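PDB 3EN8: SnoaL-like domain-containing protein from Burkholderia xenovorans LB400, which is of unknown function but binds calcium in the crystal and has the NTF2-like fold shared by SnoaL-type proteins. Local coordinates for residues A13-S18 / W77-S82. Sequence-based numbering, arbitrary orientation.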
loop_
_atom_site.group_PDB
_atom_site.type_symbol
_atom_site.label_atom_id
_atom_site.label_comp_id
_atom_site.label_asym_id
_atom_site.label_seq_id
_atom_site.Cartn_x
_atom_site.Cartn_y
_atom_site.Cartn_z
ATOM N N ALA A 13 -4.056 -18.672 -1.626
ATOM C CA ALA A 13 -3.113 -19.822 -1.606
ATOM C C ALA A 13 -1.673 -19.327 -1.489
ATOM O O ALA A 13 -0.817 -19.907 -0.769
ATOM C CB ALA A 13 -3.307 -20.708 -2.855
ATOM N N HIS A 14 -1.440 -18.221 -2.171
ATOM C CA HIS A 14 -0.149 -17.511 -2.130
ATOM C C HIS A 14 0.209 -17.168 -0.719
ATOM O O HIS A 14 1.344 -17.357 -0.269
ATOM C CB HIS A 14 -0.200 -16.216 -2.958
ATOM C CG HIS A 14 1.058 -15.385 -2.873
ATOM N ND1 HIS A 14 2.243 -15.758 -3.481
ATOM C CD2 HIS A 14 1.315 -14.220 -2.239
ATOM C CE1 HIS A 14 3.159 -14.829 -3.251
ATOM N NE2 HIS A 14 2.623 -13.896 -2.480
ATOM N N TRP A 15 -0.766 -16.613 0.001
ATOM C CA TRP A 15 -0.473 -16.101 1.336
ATOM C C TRP A 15 -0.380 -17.247 2.330
ATOM O O TRP A 15 0.395 -17.203 3.283
ATOM C CB TRP A 15 -1.509 -15.073 1.812
ATOM C CG TRP A 15 -1.465 -13.839 0.947
ATOM C CD1 TRP A 15 -2.493 -13.319 0.267
ATOM C CD2 TRP A 15 -0.307 -13.033 0.632
ATOM N NE1 TRP A 15 -2.072 -12.209 -0.470
ATOM C CE2 TRP A 15 -0.736 -12.016 -0.247
ATOM C CE3 TRP A 15 1.053 -13.071 1.013
ATOM C CZ2 TRP A 15 0.137 -11.065 -0.771
ATOM C CZ3 TRP A 15 1.893 -12.119 0.522
ATOM C CH2 TRP A 15 1.437 -11.143 -0.386
ATOM N N GLN A 16 -1.171 -18.281 2.089
ATOM C CA GLN A 16 -1.073 -19.489 2.910
ATOM C C GLN A 16 0.305 -20.091 2.784
ATOM O O GLN A 16 0.897 -20.603 3.758
ATOM C CB GLN A 16 -2.121 -20.534 2.496
ATOM C CG GLN A 16 -3.535 -20.179 2.928
ATOM C CD GLN A 16 -3.748 -20.297 4.439
ATOM O OE1 GLN A 16 -2.886 -20.791 5.172
ATOM N NE2 GLN A 16 -4.921 -19.870 4.904
ATOM N N ALA A 17 0.798 -20.059 1.565
ATOM C CA ALA A 17 2.130 -20.616 1.264
ATOM C C ALA A 17 3.200 -19.819 1.970
ATOM O O ALA A 17 4.185 -20.379 2.530
ATOM C CB ALA A 17 2.390 -20.664 -0.218
ATOM N N SER A 18 2.992 -18.513 1.987
ATOM C CA SER A 18 3.944 -17.604 2.624
ATOM C C SER A 18 3.998 -17.838 4.142
ATOM O O SER A 18 5.072 -17.851 4.754
ATOM C CB SER A 18 3.584 -16.154 2.274
ATOM O OG SER A 18 4.487 -15.237 2.841
ATOM N N TRP A 77 -4.459 -5.795 -7.647
ATOM C CA TRP A 77 -4.693 -6.457 -6.369
ATOM C C TRP A 77 -3.813 -5.862 -5.273
ATOM O O TRP A 77 -2.660 -5.504 -5.476
ATOM C CB TRP A 77 -4.502 -7.970 -6.522
ATOM C CG TRP A 77 -5.631 -8.482 -7.396
ATOM C CD1 TRP A 77 -5.709 -8.408 -8.747
ATOM C CD2 TRP A 77 -6.876 -9.006 -6.946
ATOM N NE1 TRP A 77 -6.943 -8.856 -9.186
ATOM C CE2 TRP A 77 -7.681 -9.213 -8.084
ATOM C CE3 TRP A 77 -7.406 -9.310 -5.679
ATOM C CZ2 TRP A 77 -8.951 -9.746 -7.989
ATOM C CZ3 TRP A 77 -8.650 -9.792 -5.597
ATOM C CH2 TRP A 77 -9.428 -10.008 -6.750
ATOM N N ILE A 78 -4.410 -5.734 -4.107
ATOM C CA ILE A 78 -3.672 -5.237 -2.963
ATOM C C ILE A 78 -4.012 -5.944 -1.665
ATOM O O ILE A 78 -5.157 -6.031 -1.230
ATOM C CB ILE A 78 -3.763 -3.704 -2.833
ATOM C CG1 ILE A 78 -2.785 -3.242 -1.753
ATOM C CG2 ILE A 78 -5.206 -3.206 -2.585
ATOM C CD1 ILE A 78 -2.652 -1.729 -1.691
ATOM N N THR A 79 -2.954 -6.452 -1.076
ATOM C CA THR A 79 -3.041 -7.255 0.138
ATOM C C THR A 79 -2.356 -6.485 1.248
ATOM O O THR A 79 -1.209 -6.040 1.126
ATOM C CB THR A 79 -2.413 -8.676 -0.007
ATOM O OG1 THR A 79 -3.030 -9.405 -1.058
ATOM C CG2 THR A 79 -2.532 -9.449 1.333
ATOM N N GLU A 80 -3.115 -6.332 2.321
ATOM C CA GLU A 80 -2.643 -5.777 3.564
ATOM C C GLU A 80 -2.488 -6.919 4.531
ATOM O O GLU A 80 -3.406 -7.716 4.730
ATOM C CB GLU A 80 -3.651 -4.758 4.127
ATOM C CG GLU A 80 -3.880 -3.482 3.274
ATOM C CD GLU A 80 -5.054 -2.726 3.779
ATOM O OE1 GLU A 80 -4.939 -2.209 4.909
ATOM O OE2 GLU A 80 -6.088 -2.672 3.058
ATOM N N TYR A 81 -1.331 -7.007 5.133
ATOM C CA TYR A 81 -1.048 -8.190 5.988
ATOM C C TYR A 81 0.035 -7.846 6.934
ATOM O O TYR A 81 0.709 -6.874 6.754
ATOM C CB TYR A 81 -0.678 -9.436 5.176
ATOM C CG TYR A 81 0.588 -9.412 4.301
ATOM C CD1 TYR A 81 0.615 -8.731 3.068
ATOM C CD2 TYR A 81 1.721 -10.095 4.670
ATOM C CE1 TYR A 81 1.736 -8.729 2.283
ATOM C CE2 TYR A 81 2.867 -10.116 3.867
ATOM C CZ TYR A 81 2.872 -9.417 2.654
ATOM O OH TYR A 81 4.032 -9.440 1.860
ATOM N N SER A 82 0.161 -8.675 7.962
ATOM C CA SER A 82 1.218 -8.529 8.966
ATOM C C SER A 82 2.163 -9.739 8.897
ATOM O O SER A 82 1.762 -10.903 8.676
ATOM C CB SER A 82 0.616 -8.406 10.375
ATOM O OG SER A 82 -0.110 -7.202 10.501
#
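W15, T79 and Y81 make a buried helix-on-sheet contact: the indole reaches from helix 3-20 to the concave face of the curved sheet, at strand 76-85, as in the cone of NTF2-like proteins. T79 and Y81, two residues apart, both point toward the helix and meet the same side of the indole. The methyl CG2 of T79 lies over that face near its rim, 3.5 Å from CE2 of W15. With OG1 of T79 beside its own backbone N (chi1 -58°), the hydroxyl comes to 3.0 Å from W15 NE1, a weak bond whose N-H...O angle is only 130°, the oxygen sitting obliquely to the indole plane. The six-membered ring of the indole meets Y81 through CZ3 and CH2. Here CZ3 of W15 sits over the phenol face, 3.6 Å from CZ of Y81, yet the planes are tilted by 38°, so the rings meet obliquely. On the opposite indole face, CD2 of H14 lies above the rim. F65 of strand 64-73 touches both W15 and Y81, while the phenol OH is hydrogen-bonded to Q108. On the other side of the strand, I78 and E80 turn to the second subunit. The contact is thus mainly apolar and aromatic, with one weak bond giving the buried indole N-H a polar partner.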